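Local coordinates for cell wall surface anchor family protein (Streptococcus agalactiae, PDB 3PHS) that serves as a minor subunit of the streptococcal pilus, anchored to the cell wall, and mediates adhesion to lung epithelial cells through an IgG-like domain, at residues N111-V119 with I127-T135; L153-K163 with D203-Q212. One frame throughout, in Å; residues are numbered along the deposited sequence.

Interaction 1: N111-V119 with I127-T135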
loop_
_atom_site.group_PDB
_atom_site.type_symbol
_atom_site.label_atom_id
_atom_site.label_comp_id
_atom_site.label_asym_id
_atom_site.label_seq_id
_atom_site.Cartn_x
_atom_site.Cartn_y
_atom_site.Cartn_z
ATOM N N ASN A 111 -3.225 4.204 -5.447
ATOM C CA ASN A 111 -3.573 3.439 -4.262
ATOM C C ASN A 111 -3.421 1.960 -4.634
ATOM O O ASN A 111 -4.200 1.435 -5.433
ATOM C CB ASN A 111 -5.015 3.767 -3.835
ATOM C CG ASN A 111 -5.437 3.008 -2.579
ATOM O OD1 ASN A 111 -4.778 2.042 -2.190
ATOM N ND2 ASN A 111 -6.532 3.439 -1.950
ATOM N N ARG A 112 -2.397 1.287 -4.096
ATOM C CA ARG A 112 -2.133 -0.101 -4.495
ATOM C C ARG A 112 -3.231 -1.082 -4.039
ATOM O O ARG A 112 -3.298 -2.209 -4.527
ATOM C CB ARG A 112 -0.762 -0.567 -3.976
ATOM C CG ARG A 112 -0.752 -0.851 -2.483
ATOM C CD ARG A 112 0.610 -1.391 -2.035
ATOM N NE ARG A 112 0.556 -1.885 -0.655
ATOM C CZ ARG A 112 1.510 -2.628 -0.100
ATOM N NH1 ARG A 112 2.604 -2.953 -0.786
ATOM N NH2 ARG A 112 1.374 -3.033 1.145
ATOM N N ASN A 113 -4.100 -0.645 -3.134
ATOM C CA ASN A 113 -5.149 -1.515 -2.593
ATOM C C ASN A 113 -6.402 -1.591 -3.491
ATOM O O ASN A 113 -7.334 -2.347 -3.216
ATOM C CB ASN A 113 -5.484 -1.101 -1.168
ATOM C CG ASN A 113 -4.284 -1.250 -0.246
ATOM O OD1 ASN A 113 -3.646 -2.302 -0.219
ATOM N ND2 ASN A 113 -3.933 -0.183 0.458
ATOM N N VAL A 114 -6.381 -0.818 -4.575
ATOM C CA VAL A 114 -7.392 -0.894 -5.603
ATOM C C VAL A 114 -6.708 -1.357 -6.892
ATOM O O VAL A 114 -5.762 -0.722 -7.361
ATOM C CB VAL A 114 -8.055 0.484 -5.819
ATOM C CG1 VAL A 114 -9.164 0.393 -6.902
ATOM C CG2 VAL A 114 -8.643 0.984 -4.490
ATOM N N SER A 115 -7.186 -2.464 -7.456
ATOM C CA SER A 115 -6.638 -2.953 -8.704
ATOM C C SER A 115 -7.076 -2.023 -9.823
ATOM O O SER A 115 -8.275 -1.770 -9.993
ATOM C CB SER A 115 -7.104 -4.383 -8.977
ATOM O OG SER A 115 -6.480 -5.286 -8.073
ATOM N N ALA A 116 -6.099 -1.488 -10.560
ATOM C CA ALA A 116 -6.392 -0.664 -11.724
ATOM C C ALA A 116 -7.016 -1.529 -12.828
ATOM O O ALA A 116 -6.852 -2.762 -12.847
ATOM C CB ALA A 116 -5.130 0.004 -12.230
ATOM N N PHE A 117 -7.718 -0.886 -13.761
ATOM C CA PHE A 117 -8.501 -1.650 -14.737
ATOM C C PHE A 117 -8.561 -0.917 -16.072
ATOM O O PHE A 117 -8.356 0.301 -16.138
ATOM C CB PHE A 117 -9.938 -1.866 -14.222
ATOM C CG PHE A 117 -10.584 -0.616 -13.722
ATOM C CD1 PHE A 117 -10.479 -0.259 -12.373
ATOM C CD2 PHE A 117 -11.244 0.240 -14.603
ATOM C CE1 PHE A 117 -11.029 0.926 -11.915
ATOM C CE2 PHE A 117 -11.815 1.416 -14.149
ATOM C CZ PHE A 117 -11.708 1.763 -12.807
ATOM N N LEU A 118 -8.885 -1.656 -17.121
ATOM C CA LEU A 118 -9.226 -1.026 -18.389
ATOM C C LEU A 118 -10.737 -1.091 -18.576
ATOM O O LEU A 118 -11.363 -2.092 -18.235
ATOM C CB LEU A 118 -8.508 -1.719 -19.548
ATOM C CG LEU A 118 -7.020 -1.438 -19.651
ATOM C CD1 LEU A 118 -6.407 -2.380 -20.680
ATOM C CD2 LEU A 118 -6.760 0.057 -20.008
ATOM N N VAL A 119 -11.329 -0.022 -19.099
ATOM C CA VAL A 119 -12.763 -0.051 -19.469
ATOM C C VAL A 119 -12.857 0.113 -20.998
ATOM O O VAL A 119 -12.358 1.087 -21.549
ATOM C CB VAL A 119 -13.591 1.097 -18.837
ATOM C CG1 VAL A 119 -15.104 0.796 -18.990
ATOM C CG2 VAL A 119 -13.234 1.345 -17.365
ATOM N N ILE A 127 -18.879 -0.474 -13.016
ATOM C CA ILE A 127 -17.716 -1.311 -12.724
ATOM C C ILE A 127 -17.417 -1.290 -11.230
ATOM O O ILE A 127 -17.604 -0.262 -10.568
ATOM C CB ILE A 127 -16.451 -0.900 -13.529
ATOM C CG1 ILE A 127 -16.026 0.490 -13.178
ATOM C CG2 ILE A 127 -16.629 -1.054 -15.095
ATOM C CD1 ILE A 127 -14.570 0.546 -12.983
ATOM N N TYR A 128 -16.965 -2.436 -10.727
ATOM C CA TYR A 128 -16.675 -2.647 -9.317
ATOM C C TYR A 128 -15.183 -2.986 -9.216
ATOM O O TYR A 128 -14.803 -4.139 -9.441
ATOM C CB TYR A 128 -17.528 -3.798 -8.758
ATOM C CG TYR A 128 -19.024 -3.508 -8.765
ATOM C CD1 TYR A 128 -19.785 -3.721 -9.920
ATOM C CD2 TYR A 128 -19.661 -3.000 -7.641
ATOM C CE1 TYR A 128 -21.172 -3.416 -9.952
ATOM C CE2 TYR A 128 -21.043 -2.704 -7.653
ATOM C CZ TYR A 128 -21.780 -2.918 -8.821
ATOM O OH TYR A 128 -23.129 -2.644 -8.846
ATOM N N PRO A 129 -14.323 -1.982 -8.929
ATOM C CA PRO A 129 -12.895 -2.337 -8.872
ATOM C C PRO A 129 -12.642 -3.363 -7.768
ATOM O O PRO A 129 -13.408 -3.429 -6.804
ATOM C CB PRO A 129 -12.208 -1.001 -8.550
ATOM C CG PRO A 129 -13.164 0.046 -9.079
ATOM C CD PRO A 129 -14.526 -0.528 -8.753
ATOM N N LYS A 130 -11.588 -4.159 -7.922
ATOM C CA LYS A 130 -11.203 -5.159 -6.913
ATOM C C LYS A 130 -10.455 -4.435 -5.814
ATOM O O LYS A 130 -9.449 -3.769 -6.069
ATOM C CB LYS A 130 -10.328 -6.249 -7.536
ATOM C CG LYS A 130 -11.044 -6.986 -8.667
ATOM C CD LYS A 130 -10.154 -8.033 -9.351
ATOM C CE LYS A 130 -10.825 -8.545 -10.629
ATOM N NZ LYS A 130 -9.835 -9.226 -11.523
ATOM N N ILE A 131 -10.994 -4.512 -4.603
ATOM C CA ILE A 131 -10.524 -3.668 -3.528
ATOM C C ILE A 131 -10.100 -4.548 -2.367
ATOM O O ILE A 131 -10.850 -5.414 -1.943
ATOM C CB ILE A 131 -11.631 -2.675 -3.087
ATOM C CG1 ILE A 131 -11.859 -1.624 -4.187
ATOM C CG2 ILE A 131 -11.254 -1.934 -1.773
ATOM C CD1 ILE A 131 -13.284 -1.101 -4.188
ATOM N N ILE A 132 -8.892 -4.318 -1.867
ATOM C CA ILE A 132 -8.445 -5.036 -0.681
ATOM C C ILE A 132 -8.414 -4.074 0.499
ATOM O O ILE A 132 -8.072 -2.893 0.349
ATOM C CB ILE A 132 -7.097 -5.809 -0.858
ATOM C CG1 ILE A 132 -5.952 -4.864 -1.213
ATOM C CG2 ILE A 132 -7.247 -6.973 -1.887
ATOM C CD1 ILE A 132 -4.552 -5.469 -0.941
ATOM N N TRP A 133 -8.785 -4.586 1.667
ATOM C CA TRP A 133 -8.969 -3.735 2.846
ATOM C C TRP A 133 -8.718 -4.452 4.169
ATOM O O TRP A 133 -8.479 -3.788 5.151
ATOM C CB TRP A 133 -10.391 -3.140 2.860
ATOM C CG TRP A 133 -11.455 -4.190 2.863
ATOM C CD1 TRP A 133 -12.050 -4.756 1.768
ATOM C CD2 TRP A 133 -12.031 -4.820 4.009
ATOM N NE1 TRP A 133 -12.975 -5.697 2.170
ATOM C CE2 TRP A 133 -12.983 -5.753 3.541
ATOM C CE3 TRP A 133 -11.837 -4.688 5.393
ATOM C CZ2 TRP A 133 -13.747 -6.551 4.411
ATOM C CZ3 TRP A 133 -12.605 -5.494 6.258
ATOM C CH2 TRP A 133 -13.535 -6.401 5.762
ATOM N N SER A 134 -8.797 -5.786 4.188
ATOM C CA SER A 134 -8.673 -6.565 5.443
ATOM C C SER A 134 -7.278 -6.411 6.047
ATOM O O SER A 134 -6.265 -6.502 5.335
ATOM C CB SER A 134 -8.964 -8.048 5.165
ATOM O OG SER A 134 -10.363 -8.248 4.987
ATOM N N THR A 135 -7.211 -6.212 7.364
ATOM C CA THR A 135 -5.909 -5.895 7.993
ATOM C C THR A 135 -5.320 -7.053 8.794
ATOM O O THR A 135 -6.017 -7.977 9.177
ATOM C CB THR A 135 -5.985 -4.643 8.899
ATOM O OG1 THR A 135 -6.884 -4.877 10.006
ATOM C CG2 THR A 135 -6.425 -3.406 8.089
HETATM O O HOH W 1 -10.220 -3.649 -10.364
HETATM O O HOH W 2 -6.883 -5.236 -5.233
#

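Interaction 2: L153-K163 with D203-Q212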
loop_
_atom_site.group_PDB
_atom_site.type_symbol
_atom_site.label_atom_id
_atom_site.label_comp_id
_atom_site.label_asym_id
_atom_site.label_seq_id
_atom_site.Cartn_x
_atom_site.Cartn_y
_atom_site.Cartn_z
ATOM N N LEU A 153 16.260 -4.941 22.667
ATOM C CA LEU A 153 16.865 -3.640 22.596
ATOM C C LEU A 153 15.791 -2.582 22.517
ATOM O O LEU A 153 14.984 -2.584 21.575
ATOM C CB LEU A 153 17.740 -3.512 21.364
ATOM C CG LEU A 153 19.234 -3.714 21.442
ATOM C CD1 LEU A 153 19.765 -3.153 20.150
ATOM C CD2 LEU A 153 19.842 -2.986 22.652
ATOM N N ALA A 154 15.819 -1.666 23.480
ATOM C CA ALA A 154 14.866 -0.562 23.538
ATOM C C ALA A 154 15.355 0.686 22.811
ATOM O O ALA A 154 16.570 0.908 22.634
ATOM C CB ALA A 154 14.518 -0.242 25.011
ATOM N N GLY A 155 14.412 1.506 22.363
ATOM C CA GLY A 155 14.753 2.787 21.770
ATOM C C GLY A 155 15.324 2.786 20.369
ATOM O O GLY A 155 15.843 3.809 19.926
ATOM N N VAL A 156 15.250 1.643 19.674
ATOM C CA VAL A 156 15.695 1.536 18.282
ATOM C C VAL A 156 14.591 2.069 17.359
ATOM O O VAL A 156 13.424 1.721 17.533
ATOM C CB VAL A 156 16.049 0.071 17.898
ATOM C CG1 VAL A 156 16.483 -0.048 16.415
ATOM C CG2 VAL A 156 17.137 -0.481 18.823
ATOM N N VAL A 157 14.985 2.874 16.383
ATOM C CA VAL A 157 14.047 3.635 15.544
ATOM C C VAL A 157 13.914 3.011 14.154
ATOM O O VAL A 157 14.902 2.755 13.465
ATOM C CB VAL A 157 14.465 5.132 15.463
ATOM C CG1 VAL A 157 13.539 5.949 14.516
ATOM C CG2 VAL A 157 14.503 5.737 16.875
ATOM N N PHE A 158 12.665 2.765 13.762
ATOM C CA PHE A 158 12.327 2.256 12.447
ATOM C C PHE A 158 11.275 3.145 11.761
ATOM O O PHE A 158 10.556 3.891 12.433
ATOM C CB PHE A 158 11.707 0.866 12.579
ATOM C CG PHE A 158 12.698 -0.237 12.849
ATOM C CD1 PHE A 158 13.036 -0.584 14.153
ATOM C CD2 PHE A 158 13.223 -0.980 11.804
ATOM C CE1 PHE A 158 13.943 -1.645 14.395
ATOM C CE2 PHE A 158 14.118 -2.035 12.042
ATOM C CZ PHE A 158 14.471 -2.348 13.340
ATOM N N GLU A 159 11.224 3.055 10.434
ATOM C CA GLU A 159 10.086 3.528 9.640
ATOM C C GLU A 159 9.535 2.328 8.876
ATOM O O GLU A 159 10.244 1.348 8.665
ATOM C CB GLU A 159 10.507 4.635 8.682
ATOM C CG GLU A 159 10.863 5.925 9.413
ATOM C CD GLU A 159 11.503 6.968 8.526
ATOM O OE1 GLU A 159 11.799 6.695 7.346
ATOM O OE2 GLU A 159 11.711 8.085 9.040
ATOM N N LEU A 160 8.269 2.409 8.475
ATOM C CA LEU A 160 7.623 1.347 7.705
ATOM C C LEU A 160 7.123 1.912 6.375
ATOM O O LEU A 160 6.599 3.028 6.336
ATOM C CB LEU A 160 6.460 0.763 8.507
ATOM C CG LEU A 160 5.723 -0.417 7.866
ATOM C CD1 LEU A 160 6.570 -1.677 7.795
ATOM C CD2 LEU A 160 4.428 -0.706 8.632
ATOM N N TYR A 161 7.324 1.161 5.294
ATOM C CA TYR A 161 6.914 1.567 3.961
ATOM C C TYR A 161 6.106 0.453 3.326
ATOM O O TYR A 161 6.314 -0.699 3.638
ATOM C CB TYR A 161 8.150 1.809 3.085
ATOM C CG TYR A 161 8.930 3.022 3.503
ATOM C CD1 TYR A 161 9.825 2.971 4.580
ATOM C CD2 TYR A 161 8.754 4.233 2.845
ATOM C CE1 TYR A 161 10.526 4.117 4.982
ATOM C CE2 TYR A 161 9.457 5.362 3.219
ATOM C CZ TYR A 161 10.344 5.303 4.282
ATOM O OH TYR A 161 11.026 6.459 4.643
ATOM N N GLU A 162 5.210 0.799 2.405
ATOM C CA GLU A 162 4.718 -0.215 1.471
ATOM C C GLU A 162 5.926 -0.633 0.619
ATOM O O GLU A 162 6.829 0.182 0.395
ATOM C CB GLU A 162 3.602 0.366 0.584
ATOM C CG GLU A 162 2.349 0.769 1.375
ATOM C CD GLU A 162 1.262 1.420 0.523
ATOM O OE1 GLU A 162 1.467 1.626 -0.688
ATOM O OE2 GLU A 162 0.198 1.721 1.084
ATOM N N LYS A 163 5.948 -1.880 0.153
ATOM C CA LYS A 163 6.987 -2.342 -0.780
ATOM C C LYS A 163 7.125 -1.365 -1.957
ATOM O O LYS A 163 6.122 -0.971 -2.562
ATOM C CB LYS A 163 6.687 -3.757 -1.299
ATOM C CG LYS A 163 7.899 -4.390 -1.973
ATOM C CD LYS A 163 7.594 -5.723 -2.631
ATOM C CE LYS A 163 8.803 -6.161 -3.460
ATOM N NZ LYS A 163 9.010 -7.636 -3.444
ATOM N N ASP A 203 2.647 -6.434 1.107
ATOM C CA ASP A 203 4.091 -6.410 1.360
ATOM C C ASP A 203 4.582 -5.054 1.812
ATOM O O ASP A 203 4.223 -4.013 1.234
ATOM C CB ASP A 203 4.857 -6.874 0.108
ATOM C CG ASP A 203 4.593 -8.327 -0.231
ATOM O OD1 ASP A 203 4.120 -9.081 0.654
ATOM O OD2 ASP A 203 4.862 -8.705 -1.402
ATOM N N TYR A 204 5.401 -5.066 2.858
ATOM C CA TYR A 204 5.923 -3.854 3.461
ATOM C C TYR A 204 7.427 -3.976 3.677
ATOM O O TYR A 204 8.001 -5.049 3.530
ATOM C CB TYR A 204 5.224 -3.567 4.814
ATOM C CG TYR A 204 3.742 -3.282 4.686
ATOM C CD1 TYR A 204 2.826 -4.315 4.555
ATOM C CD2 TYR A 204 3.262 -1.968 4.671
ATOM C CE1 TYR A 204 1.449 -4.056 4.418
ATOM C CE2 TYR A 204 1.874 -1.690 4.539
ATOM C CZ TYR A 204 0.989 -2.745 4.413
ATOM O OH TYR A 204 -0.354 -2.488 4.265
ATOM N N VAL A 205 8.046 -2.859 4.028
ATOM C CA VAL A 205 9.483 -2.826 4.288
ATOM C C VAL A 205 9.735 -2.022 5.553
ATOM O O VAL A 205 9.298 -0.868 5.680
ATOM C CB VAL A 205 10.276 -2.233 3.096
ATOM C CG1 VAL A 205 11.766 -2.075 3.449
ATOM C CG2 VAL A 205 10.108 -3.080 1.855
ATOM N N LEU A 206 10.447 -2.647 6.491
ATOM C CA LEU A 206 10.924 -1.961 7.683
ATOM C C LEU A 206 12.304 -1.373 7.418
ATOM O O LEU A 206 13.217 -2.089 6.999
ATOM C CB LEU A 206 11.001 -2.946 8.852
ATOM C CG LEU A 206 9.702 -3.254 9.599
ATOM C CD1 LEU A 206 9.916 -4.485 10.464
ATOM C CD2 LEU A 206 9.234 -2.049 10.447
ATOM N N LYS A 207 12.443 -0.085 7.652
ATOM C CA LYS A 207 13.711 0.570 7.510
ATOM C C LYS A 207 14.273 0.944 8.880
ATOM O O LYS A 207 13.643 1.619 9.619
ATOM C CB LYS A 207 13.580 1.782 6.586
ATOM C CG LYS A 207 14.887 2.355 6.128
ATOM C CD LYS A 207 14.713 3.509 5.110
ATOM C CE LYS A 207 16.004 4.337 4.948
ATOM N NZ LYS A 207 15.814 5.568 4.179
ATOM N N GLU A 208 15.435 0.407 9.227
ATOM C CA GLU A 208 16.016 0.748 10.517
ATOM C C GLU A 208 16.755 2.072 10.354
ATOM O O GLU A 208 17.600 2.206 9.466
ATOM C CB GLU A 208 16.967 -0.354 11.010
ATOM C CG GLU A 208 17.393 -0.149 12.456
ATOM C CD GLU A 208 18.280 -1.279 12.992
ATOM O OE1 GLU A 208 18.301 -2.385 12.411
ATOM O OE2 GLU A 208 18.940 -1.040 14.020
ATOM N N ILE A 209 16.430 3.032 11.214
ATOM C CA ILE A 209 16.883 4.426 11.076
ATOM C C ILE A 209 18.055 4.704 11.999
ATOM O O ILE A 209 19.048 5.323 11.593
ATOM C CB ILE A 209 15.737 5.429 11.432
ATOM C CG1 ILE A 209 14.507 5.176 10.556
ATOM C CG2 ILE A 209 16.203 6.885 11.300
ATOM C CD1 ILE A 209 14.793 5.144 9.073
ATOM N N GLU A 210 17.915 4.250 13.240
ATOM C CA GLU A 210 18.912 4.504 14.266
ATOM C C GLU A 210 18.860 3.414 15.324
ATOM O O GLU A 210 17.789 3.037 15.818
ATOM C CB GLU A 210 18.678 5.885 14.890
ATOM C CG GLU A 210 19.511 6.194 16.141
ATOM C CD GLU A 210 19.251 7.591 16.672
ATOM O OE1 GLU A 210 18.322 8.270 16.178
ATOM O OE2 GLU A 210 19.980 8.013 17.587
ATOM N N THR A 211 20.031 2.900 15.678
ATOM C CA THR A 211 20.081 1.917 16.740
ATOM C C THR A 211 20.812 2.444 17.968
ATOM O O THR A 211 21.299 3.567 17.955
ATOM C CB THR A 211 20.658 0.589 16.256
ATOM O OG1 THR A 211 20.466 -0.394 17.271
ATOM C CG2 THR A 211 22.153 0.707 15.919
ATOM N N GLN A 212 20.852 1.636 19.024
ATOM C CA GLN A 212 21.483 2.032 20.282
ATOM C C GLN A 212 22.988 2.188 20.147
ATOM O O GLN A 212 23.623 1.615 19.251
ATOM C CB GLN A 212 21.211 1.006 21.359
ATOM C CG GLN A 212 19.907 1.155 22.107
ATOM C CD GLN A 212 19.956 0.432 23.447
ATOM O OE1 GLN A 212 21.042 0.192 23.992
ATOM N NE2 GLN A 212 18.789 0.065 23.977
HETATM O O HOH W 3 17.420 -1.844 25.637
HETATM O O HOH W 4 -1.158 -0.828 1.623
#

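Interaction 1: N111-V119 with I127-T135
N113 and S115 of 111-119 meet I132 and K130 of 127-135 through a single bridge centred on V114 and I131, the two segments running in roughly opposite directions, 154° apart. Its two bonds are nearly straight: I132 N gives to N113 O at 2.9 Å, and S115 N gives to K130 O at 3.0 Å. One water continues the pairing from S115 O to K130 N; a second joins S115 OG to K130 O, which thus takes two bonds.

Side chains then sort themselves along this brief pairing. V114 lies alongside both P129 and I131, its CG1 against P129 CB at 3.7 Å and its CG2 against I131 CG1. I132 CG1 sits between its own backbone N and carbonyl carbon (chi1 61°), which lays the branch against N113 O and OD1; N113 OD1 lies 3.4 Å from I132 CD1. P129 CG approaches the F117 ring obliquely, 3.7 Å from F117 CE1. The CD1 methyl of I127 is modelled over one face of that ring, but too close for its exact position to be trusted. Ahead of the bridge, a type I turn from N111 to V114 incorporates an Asx turn, N111 OD1 accepting from N113 N at 2.9 Å.

The bridge thus ties strand 109-121, at the edge of the sheet that includes strand 98-106, to the segment that leaves the other sheet, beside strand 13-21, on its way to strand 135-146.

Interaction 2: L153-K163 with D203-Q212
The ring of F158 lies against E208, and its path traces how 157-162 lies against 203-210. CB starts 3.6 Å from K207 O; with CG beside the backbone N (chi1 -77°), the ring is carried over the neighbouring strand. CG and CD2 pass the same carbonyl and E208 CA, CE2 reaches E208 CB at 3.5 Å, and CZ ends near E208 CG and OE1. Thus E208 CG stands over one face of the ring, offset toward its rim, a CH-pi contact 4.0 Å from the centroid.

Beneath this packing runs an antiparallel ladder within the prealbumin-like domain, interrupted by a classic beta bulge: I209 and E210 both face V157. V157 O takes a bond of 2.7 Å from I209 N and only a weak one from E210 N, while V157 N gives to E210 O.

F158, L160, L206 and E208 share one face of the sheet, where strand 135-146 touches F158, L206 and E208, and strand 193-200 touches F158 and L160. On the other, I209 CD1 rests against the carboxylate end of E159, whose OE1 also accepts a bond of 2.8 Å from Y161 OH, arriving on the anti side, 30° out of the carboxylate plane.

Past the bulge, Q212 turns its amide back so that NE2, with the acceptor almost in the amide plane, gives to A154 O at 2.7 Å; a water links NE2 to A154 N.

How the interactions relate
From the N terminus, the chain first completes most of one beta-rich domain before interaction 1 closes a short loop: segments 111-119 and 127-135 are separated by seven residues, in which strand 125-127 begins. The second segment then leads into strand 135-146, which belongs to the five-stranded mixed sheet next along the chain. Interaction 2 opens later and closes a longer excursion of 39 residues, joining two central strands of a four-stranded sheet. The contacts are in series, neither enclosing nor crossing the other, yet R112 connects them: its NH1 probably donates to D203 O, and its guanidinium group makes a cation-pi contact with Y204. Thus the turn of interaction 1 meets the strand ends of interaction 2.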